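PDB 3ORY: flap endonuclease 1 from Desulfurococcus amylolyticus, which probably cuts the 5' single-stranded flaps of branched DNA near their junction with the duplex, as flap endonucleases do in replication and repair. Local coordinates for residues Y188-L191 and K197-R200; I37-G42 and Y173-G178; I224-L229 and E238-I243. All coordinates share one frame; numbering follows the deposited sequence.

The three contacts are gathered round one mixed beta sheet. Contact 1 holds the middle position, its centre about 10 Å from the centres of both other contacts. It touches contact 3 directly: strands 197-200 and 216-225 are neighbours, with a probable hydrogen bond of 2.7 Å between L198 O and I224 N. Contact 2 reaches the same sheet through strand 37-41, but its nearest atoms stay about 4 Å from contact 1. The centres of contacts 2 and 3 are about 17 Å apart. In flap endonucleases the acidic metal site lies at the C-terminal ends of the central parallel strands, the side where strand 37-41 runs into D41.

Contact 1: Y188-L191 and K197-R200; sequences YDSL and KLVR
Y188, S190 and L191 form the start of the helical arm of a beta-alpha-beta unit and pack on L198 and R200 of its second strand. The unit runs from strand 182-184 through helix 189-192 to strand 197-200. Y188 is the N-cap residue of the helix. Its ring plane lies only 12° from the plane of the R200 guanidinium, but the two groups are displaced. The phenol oxygen, rather than the ring centre, sits over one guanidinium face, about 3.0 Å above it and toward the rim. Y188 OH is 3.1 Å from R200 NE, yet the angle is too poor for a hydrogen bond. NE instead donates to the backbone oxygen of Q186, and NH1 makes a salt bridge with E222. The R200 chain bends at chi3 (74°), which swings the guanidinium round beneath the hydroxyl. The methylene just before it touches the ring as well, with R200 CD 3.4 Å from Y188 CZ. With an alanine in place of the tyrosine, R200 would probably keep its polar partners but lose the phenol oxygen over its guanidinium face and the ring against CD, leaving a gap beside L198.

L198 fills the middle of the contact. Its CD2 lies 4.0 Å from Y188 CD1, meeting the ring obliquely. The same methyl is 3.8 Å from L191 CD1, and the two leucine side chains cross at about a right angle. The other branch, L198 CD1, approaches S190 OG at 3.6 Å. That hydroxyl is buried and has its polar partner in S183 OG, on the first strand of the unit. All five touching residues are buried. L191 and L198 supply the apolar part and Y188 sets its phenol end on R200, within a beta-alpha-beta crossover of an alpha/beta nuclease core.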
loop_
_atom_site.group_PDB
_atom_site.type_symbol
_atom_site.label_atom_id
_atom_site.label_comp_id
_atom_site.label_asym_id
_atom_site.label_seq_id
_atom_site.Cartn_x
_atom_site.Cartn_y
_atom_site.Cartn_z
ATOM N N TYR A 188 -3.098 -5.019 -5.065
ATOM C CA TYR A 188 -3.860 -6.247 -4.959
ATOM C C TYR A 188 -2.948 -7.466 -4.861
ATOM O O TYR A 188 -3.416 -8.612 -4.924
ATOM C CB TYR A 188 -4.785 -6.340 -6.183
ATOM C CG TYR A 188 -5.871 -5.281 -6.169
ATOM C CD1 TYR A 188 -7.185 -5.595 -5.812
ATOM C CD2 TYR A 188 -5.576 -3.954 -6.495
ATOM C CE1 TYR A 188 -8.181 -4.599 -5.786
ATOM C CE2 TYR A 188 -6.551 -2.977 -6.478
ATOM C CZ TYR A 188 -7.847 -3.298 -6.129
ATOM O OH TYR A 188 -8.786 -2.290 -6.115
ATOM N N ASP A 189 -1.647 -7.208 -4.715
ATOM C CA ASP A 189 -0.621 -8.264 -4.725
ATOM C C ASP A 189 -0.907 -9.367 -3.726
ATOM O O ASP A 189 -0.676 -10.531 -4.023
ATOM C CB ASP A 189 0.769 -7.681 -4.413
ATOM C CG ASP A 189 1.208 -6.592 -5.396
ATOM O OD1 ASP A 189 0.356 -5.931 -6.029
ATOM O OD2 ASP A 189 2.437 -6.383 -5.524
ATOM N N SER A 190 -1.380 -8.998 -2.534
ATOM C CA SER A 190 -1.645 -9.973 -1.483
ATOM C C SER A 190 -2.724 -11.007 -1.873
ATOM O O SER A 190 -2.641 -12.158 -1.453
ATOM C CB SER A 190 -1.938 -9.302 -0.126
ATOM O OG SER A 190 -3.200 -8.654 -0.103
ATOM N N LEU A 191 -3.699 -10.600 -2.686
ATOM C CA LEU A 191 -4.706 -11.517 -3.241
ATOM C C LEU A 191 -4.074 -12.518 -4.195
ATOM O O LEU A 191 -4.392 -13.709 -4.149
ATOM C CB LEU A 191 -5.821 -10.747 -3.956
ATOM C CG LEU A 191 -6.693 -9.874 -3.044
ATOM C CD1 LEU A 191 -7.641 -9.007 -3.865
ATOM C CD2 LEU A 191 -7.486 -10.739 -2.055
ATOM N N LYS A 197 -8.437 -12.316 2.433
ATOM C CA LYS A 197 -9.106 -11.028 2.596
ATOM C C LYS A 197 -8.126 -9.879 2.463
ATOM O O LYS A 197 -7.084 -9.864 3.126
ATOM C CB LYS A 197 -9.790 -10.937 3.971
ATOM C CG LYS A 197 -11.009 -11.834 4.163
ATOM C CD LYS A 197 -11.732 -11.493 5.464
ATOM C CE LYS A 197 -13.114 -12.120 5.497
ATOM N NZ LYS A 197 -13.011 -13.591 5.392
ATOM N N LEU A 198 -8.477 -8.919 1.613
ATOM C CA LEU A 198 -7.719 -7.677 1.475
ATOM C C LEU A 198 -8.582 -6.482 1.873
ATOM O O LEU A 198 -9.717 -6.337 1.396
ATOM C CB LEU A 198 -7.223 -7.494 0.031
ATOM C CG LEU A 198 -6.654 -6.117 -0.357
ATOM C CD1 LEU A 198 -5.320 -5.791 0.354
ATOM C CD2 LEU A 198 -6.474 -6.016 -1.866
ATOM N N VAL A 199 -8.049 -5.625 2.737
ATOM C CA VAL A 199 -8.690 -4.342 3.010
ATOM C C VAL A 199 -7.912 -3.234 2.303
ATOM O O VAL A 199 -6.689 -3.122 2.466
ATOM C CB VAL A 199 -8.828 -4.061 4.534
ATOM C CG1 VAL A 199 -9.295 -2.625 4.785
ATOM C CG2 VAL A 199 -9.800 -5.070 5.180
ATOM N N ARG A 200 -8.616 -2.442 1.500
ATOM C CA ARG A 200 -8.007 -1.291 0.836
ATOM C C ARG A 200 -8.431 0.015 1.491
ATOM O O ARG A 200 -9.467 0.066 2.163
ATOM C CB ARG A 200 -8.367 -1.262 -0.651
ATOM C CG ARG A 200 -7.823 -2.448 -1.443
ATOM C CD ARG A 200 -8.183 -2.317 -2.917
ATOM N NE ARG A 200 -7.371 -1.297 -3.585
ATOM C CZ ARG A 200 -7.805 -0.108 -3.996
ATOM N NH1 ARG A 200 -9.074 0.258 -3.825
ATOM N NH2 ARG A 200 -6.956 0.717 -4.594
#

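Contact 2: I37-G42 and Y173-G178; sequences IIVIDG and YIVKKG
V39 on strand 37-41 receives I174 and V175 from helix 167-176, one methyl for each. Along the helix Y173 comes first and does not reach the strand. One face of its ring carries K177 CG, and its hydroxyl bonds to D304. I174 follows and points at the strand. Its CA lies 7.6 Å from the CA of V39, the nearest backbone approach between the two segments. The touching is done by the far methyl, I174 CD1, which is 3.9 Å from V39 CG2. The extended outer part of the chain (chi2 165°) carries CD1 across to the valine.

V175 takes the second branch: its CG2 meets V39 CG1 at 3.8 Å. V39 has chi1 at 58°, which puts CG1 between the backbone N and the carbonyl carbon and leaves CG2 on the far side from N. Both methyls can then face the helix at once. This is the helix-on-sheet layering of an alpha/beta core. Strand 37-41 runs parallel to its neighbours, strands 88-93 and 182-184, and V39 also touches V90 and V92. V175 packs on P196 as well.

Past V175 the chain leaves the contact. K177 N makes the last regular helical bond here, to Y173 O at 2.9 Å. G178 then turns to positive phi (76°), a backbone shape that favours glycine. With its N bonded to V175 O at 3.0 Å, it belongs to a Schellman motif.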
loop_
_atom_site.group_PDB
_atom_site.type_symbol
_atom_site.label_atom_id
_atom_site.label_comp_id
_atom_site.label_asym_id
_atom_site.label_seq_id
_atom_site.Cartn_x
_atom_site.Cartn_y
_atom_site.Cartn_z
ATOM N N ILE A 37 -7.269 -8.092 13.844
ATOM C CA ILE A 37 -5.853 -7.933 13.546
ATOM C C ILE A 37 -5.716 -7.702 12.051
ATOM O O ILE A 37 -6.190 -8.505 11.247
ATOM C CB ILE A 37 -5.031 -9.163 13.990
ATOM C CG1 ILE A 37 -5.206 -9.404 15.501
ATOM C CG2 ILE A 37 -3.532 -8.990 13.596
ATOM C CD1 ILE A 37 -4.653 -10.741 16.018
ATOM N N ILE A 38 -5.086 -6.592 11.676
ATOM C CA ILE A 38 -4.897 -6.261 10.266
ATOM C C ILE A 38 -3.408 -6.208 9.976
ATOM O O ILE A 38 -2.661 -5.497 10.665
ATOM C CB ILE A 38 -5.583 -4.917 9.881
ATOM C CG1 ILE A 38 -7.088 -4.947 10.175
ATOM C CG2 ILE A 38 -5.316 -4.549 8.411
ATOM C CD1 ILE A 38 -7.872 -5.959 9.393
ATOM N N VAL A 39 -2.967 -6.979 8.984
ATOM C CA VAL A 39 -1.556 -6.962 8.614
ATOM C C VAL A 39 -1.313 -5.998 7.450
ATOM O O VAL A 39 -1.787 -6.206 6.334
ATOM C CB VAL A 39 -0.966 -8.391 8.407
ATOM C CG1 VAL A 39 -1.708 -9.171 7.339
ATOM C CG2 VAL A 39 0.534 -8.329 8.112
ATOM N N ILE A 40 -0.570 -4.936 7.732
ATOM C CA ILE A 40 -0.414 -3.830 6.792
ATOM C C ILE A 40 0.922 -3.909 6.077
ATOM O O ILE A 40 1.984 -3.897 6.715
ATOM C CB ILE A 40 -0.528 -2.461 7.521
ATOM C CG1 ILE A 40 -1.837 -2.402 8.327
ATOM C CG2 ILE A 40 -0.424 -1.292 6.514
ATOM C CD1 ILE A 40 -1.864 -1.275 9.397
ATOM N N ASP A 41 0.879 -3.993 4.750
ATOM C CA ASP A 41 2.117 -4.022 4.002
ATOM C C ASP A 41 2.861 -2.720 4.245
ATOM O O ASP A 41 2.307 -1.628 4.067
ATOM C CB ASP A 41 1.884 -4.251 2.517
ATOM C CG ASP A 41 3.176 -4.387 1.762
ATOM O OD1 ASP A 41 3.744 -5.501 1.746
ATOM O OD2 ASP A 41 3.641 -3.371 1.204
ATOM N N GLY A 42 4.103 -2.861 4.698
ATOM C CA GLY A 42 4.923 -1.741 5.145
ATOM C C GLY A 42 5.286 -0.763 4.036
ATOM O O GLY A 42 5.000 0.419 4.145
ATOM N N TYR A 173 0.182 -14.697 3.688
ATOM C CA TYR A 173 0.440 -15.919 4.455
ATOM C C TYR A 173 -0.010 -15.817 5.917
ATOM O O TYR A 173 -0.558 -16.773 6.472
ATOM C CB TYR A 173 1.919 -16.308 4.382
ATOM C CG TYR A 173 2.233 -17.639 5.046
ATOM C CD1 TYR A 173 1.827 -18.853 4.465
ATOM C CD2 TYR A 173 2.941 -17.687 6.247
ATOM C CE1 TYR A 173 2.123 -20.086 5.078
ATOM C CE2 TYR A 173 3.240 -18.914 6.868
ATOM C CZ TYR A 173 2.823 -20.097 6.285
ATOM O OH TYR A 173 3.126 -21.286 6.906
ATOM N N ILE A 174 0.237 -14.669 6.543
ATOM C CA ILE A 174 -0.250 -14.419 7.902
ATOM C C ILE A 174 -1.788 -14.553 7.989
ATOM O O ILE A 174 -2.327 -15.151 8.943
ATOM C CB ILE A 174 0.258 -13.042 8.430
ATOM C CG1 ILE A 174 1.785 -13.094 8.612
ATOM C CG2 ILE A 174 -0.426 -12.654 9.747
ATOM C CD1 ILE A 174 2.460 -11.699 8.774
ATOM N N VAL A 175 -2.491 -14.022 6.996
ATOM C CA VAL A 175 -3.947 -14.178 6.950
ATOM C C VAL A 175 -4.344 -15.647 6.718
ATOM O O VAL A 175 -5.258 -16.143 7.377
ATOM C CB VAL A 175 -4.611 -13.259 5.899
ATOM C CG1 VAL A 175 -6.139 -13.370 5.983
ATOM C CG2 VAL A 175 -4.197 -11.801 6.118
ATOM N N LYS A 176 -3.646 -16.329 5.800
ATOM C CA LYS A 176 -3.855 -17.769 5.550
ATOM C C LYS A 176 -3.753 -18.602 6.822
ATOM O O LYS A 176 -4.538 -19.540 7.027
ATOM C CB LYS A 176 -2.828 -18.311 4.563
ATOM C CG LYS A 176 -3.077 -17.995 3.103
ATOM C CD LYS A 176 -2.009 -18.706 2.273
ATOM C CE LYS A 176 -1.987 -18.250 0.838
ATOM N NZ LYS A 176 -1.101 -19.133 0.026
ATOM N N LYS A 177 -2.772 -18.265 7.660
ATOM C CA LYS A 177 -2.514 -18.986 8.908
ATOM C C LYS A 177 -3.532 -18.685 10.015
ATOM O O LYS A 177 -3.481 -19.290 11.079
ATOM C CB LYS A 177 -1.093 -18.682 9.421
ATOM C CG LYS A 177 0.044 -19.192 8.531
ATOM C CD LYS A 177 -0.063 -20.685 8.224
ATOM C CE LYS A 177 0.529 -21.531 9.338
ATOM N NZ LYS A 177 0.176 -22.971 9.140
ATOM N N GLY A 178 -4.441 -17.745 9.767
ATOM C CA GLY A 178 -5.408 -17.314 10.788
ATOM C C GLY A 178 -4.795 -16.400 11.835
ATOM O O GLY A 178 -5.310 -16.289 12.947
#

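Contact 3: I224-L229 and E238-I243; sequences IELDKL and ENLIDI
L240 reaches from helix 237-247 toward L226 and L229, two leucines one turn apart on helix 226-233. The contact is wholly apolar and small, burying 89 Å² in all. L226 and L240 cross obliquely, and each offers the end of one branch. L226 CD1 and L240 CD2 are 3.8 Å apart. L226 does not start out aimed at its partner. Its first torsion puts CG opposite the backbone N (chi1 178°), and the branch CD1 then reaches L240. L240 has a similar first torsion, but here the side chain leaves the backbone already directed at helix 226-233.

L229 also points across, though it stays farther off. Its CD2 is 4.4 Å from L240 CD2, so one methyl of L240 is the meeting point for both leucines. The backbones remain well apart, with 9.5 Å between the CA atoms of L229 and L240. Helix 189-192 adds to the same apolar cluster: L191 touches L226 and L229, while L192 touches L240. E225 is the N-cap residue of helix 226-233.

Other faces of helix 237-247 pack on helices 261-271 and 290-298. With helix 261-271 after it, helix 237-247 is consistent with the helix-two-turn-helix region by which flap endonucleases bind duplex DNA, and L226 and L229 pack helix 226-233 on its first helix.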
loop_
_atom_site.group_PDB
_atom_site.type_symbol
_atom_site.label_atom_id
_atom_site.label_comp_id
_atom_site.label_asym_id
_atom_site.label_seq_id
_atom_site.Cartn_x
_atom_site.Cartn_y
_atom_site.Cartn_z
ATOM N N ILE A 224 -12.161 -6.877 0.266
ATOM C CA ILE A 224 -12.275 -7.759 -0.888
ATOM C C ILE A 224 -11.904 -9.168 -0.467
ATOM O O ILE A 224 -10.814 -9.406 0.059
ATOM C CB ILE A 224 -11.379 -7.300 -2.059
ATOM C CG1 ILE A 224 -11.788 -5.906 -2.522
ATOM C CG2 ILE A 224 -11.434 -8.316 -3.222
ATOM C CD1 ILE A 224 -10.665 -5.130 -3.170
ATOM N N GLU A 225 -12.812 -10.107 -0.703
ATOM C CA GLU A 225 -12.559 -11.496 -0.358
ATOM C C GLU A 225 -12.141 -12.258 -1.610
ATOM O O GLU A 225 -12.783 -12.138 -2.650
ATOM C CB GLU A 225 -13.795 -12.121 0.300
ATOM C CG GLU A 225 -14.170 -11.449 1.630
ATOM C CD GLU A 225 -15.541 -11.857 2.142
ATOM O OE1 GLU A 225 -16.560 -11.415 1.560
ATOM O OE2 GLU A 225 -15.596 -12.608 3.137
ATOM N N LEU A 226 -11.063 -13.032 -1.493
ATOM C CA LEU A 226 -10.456 -13.715 -2.637
ATOM C C LEU A 226 -11.389 -14.700 -3.340
ATOM O O LEU A 226 -11.674 -14.543 -4.527
ATOM C CB LEU A 226 -9.177 -14.450 -2.226
ATOM C CG LEU A 226 -8.436 -15.265 -3.295
ATOM C CD1 LEU A 226 -8.048 -14.406 -4.525
ATOM C CD2 LEU A 226 -7.201 -15.928 -2.693
ATOM N N ASP A 227 -11.831 -15.730 -2.617
ATOM C CA ASP A 227 -12.590 -16.798 -3.272
ATOM C C ASP A 227 -13.881 -16.221 -3.901
ATOM O O ASP A 227 -14.270 -16.608 -4.999
ATOM C CB ASP A 227 -12.811 -18.015 -2.338
ATOM C CG ASP A 227 -11.553 -18.943 -2.227
ATOM O OD1 ASP A 227 -10.571 -18.806 -2.999
ATOM O OD2 ASP A 227 -11.538 -19.831 -1.343
ATOM N N LYS A 228 -14.477 -15.234 -3.237
ATOM C CA LYS A 228 -15.618 -14.473 -3.765
ATOM C C LYS A 228 -15.299 -13.700 -5.057
ATOM O O LYS A 228 -16.083 -13.710 -6.022
ATOM C CB LYS A 228 -16.079 -13.493 -2.697
ATOM C CG LYS A 228 -17.555 -13.207 -2.661
ATOM C CD LYS A 228 -17.878 -12.519 -1.345
ATOM C CE LYS A 228 -19.363 -12.266 -1.176
ATOM N NZ LYS A 228 -19.581 -11.424 0.032
ATOM N N LEU A 229 -14.155 -13.013 -5.061
ATOM C CA LEU A 229 -13.645 -12.343 -6.257
ATOM C C LEU A 229 -13.480 -13.313 -7.431
ATOM O O LEU A 229 -13.864 -13.016 -8.563
ATOM C CB LEU A 229 -12.299 -11.663 -5.949
ATOM C CG LEU A 229 -11.501 -11.060 -7.112
ATOM C CD1 LEU A 229 -12.291 -9.943 -7.825
ATOM C CD2 LEU A 229 -10.160 -10.522 -6.608
ATOM N N GLU A 238 -5.030 -19.245 -10.554
ATOM C CA GLU A 238 -3.981 -19.175 -11.592
ATOM C C GLU A 238 -4.294 -18.103 -12.641
ATOM O O GLU A 238 -3.400 -17.360 -13.044
ATOM C CB GLU A 238 -3.731 -20.544 -12.249
ATOM C CG GLU A 238 -2.929 -21.492 -11.357
ATOM C CD GLU A 238 -2.483 -22.756 -12.070
ATOM O OE1 GLU A 238 -2.392 -22.754 -13.320
ATOM O OE2 GLU A 238 -2.210 -23.750 -11.371
ATOM N N ASN A 239 -5.557 -18.025 -13.068
ATOM C CA ASN A 239 -6.012 -16.955 -13.970
ATOM C C ASN A 239 -5.741 -15.574 -13.371
ATOM O O ASN A 239 -5.249 -14.684 -14.067
ATOM C CB ASN A 239 -7.515 -17.039 -14.253
ATOM C CG ASN A 239 -7.934 -18.272 -15.067
ATOM O OD1 ASN A 239 -7.130 -18.962 -15.729
ATOM N ND2 ASN A 239 -9.224 -18.545 -15.018
ATOM N N LEU A 240 -6.068 -15.392 -12.085
ATOM C CA LEU A 240 -5.841 -14.100 -11.415
ATOM C C LEU A 240 -4.354 -13.731 -11.389
ATOM O O LEU A 240 -3.967 -12.584 -11.673
ATOM C CB LEU A 240 -6.390 -14.114 -9.978
ATOM C CG LEU A 240 -6.324 -12.766 -9.235
ATOM C CD1 LEU A 240 -7.280 -11.738 -9.889
ATOM C CD2 LEU A 240 -6.623 -12.892 -7.754
ATOM N N ILE A 241 -3.523 -14.703 -11.025
ATOM C CA ILE A 241 -2.078 -14.506 -11.049
ATOM C C ILE A 241 -1.623 -14.116 -12.465
ATOM O O ILE A 241 -0.823 -13.196 -12.637
ATOM C CB ILE A 241 -1.336 -15.763 -10.540
ATOM C CG1 ILE A 241 -1.574 -15.929 -9.035
ATOM C CG2 ILE A 241 0.165 -15.670 -10.855
ATOM C CD1 ILE A 241 -1.120 -17.301 -8.465
ATOM N N ASP A 242 -2.150 -14.802 -13.475
ATOM C CA ASP A 242 -1.770 -14.513 -14.849
ATOM C C ASP A 242 -2.143 -13.081 -15.253
ATOM O O ASP A 242 -1.394 -12.426 -15.984
ATOM C CB ASP A 242 -2.375 -15.537 -15.820
ATOM C CG ASP A 242 -1.526 -16.813 -15.931
ATOM O OD1 ASP A 242 -0.433 -16.880 -15.333
ATOM O OD2 ASP A 242 -1.944 -17.760 -16.614
ATOM N N ILE A 243 -3.287 -12.598 -14.770
ATOM C CA ILE A 243 -3.666 -11.205 -14.998
ATOM C C ILE A 243 -2.570 -10.283 -14.458
ATOM O O ILE A 243 -2.132 -9.352 -15.156
ATOM C CB ILE A 243 -5.051 -10.849 -14.402
ATOM C CG1 ILE A 243 -6.163 -11.585 -15.163
ATOM C CG2 ILE A 243 -5.300 -9.336 -14.495
ATOM C CD1 ILE A 243 -7.512 -11.581 -14.441
#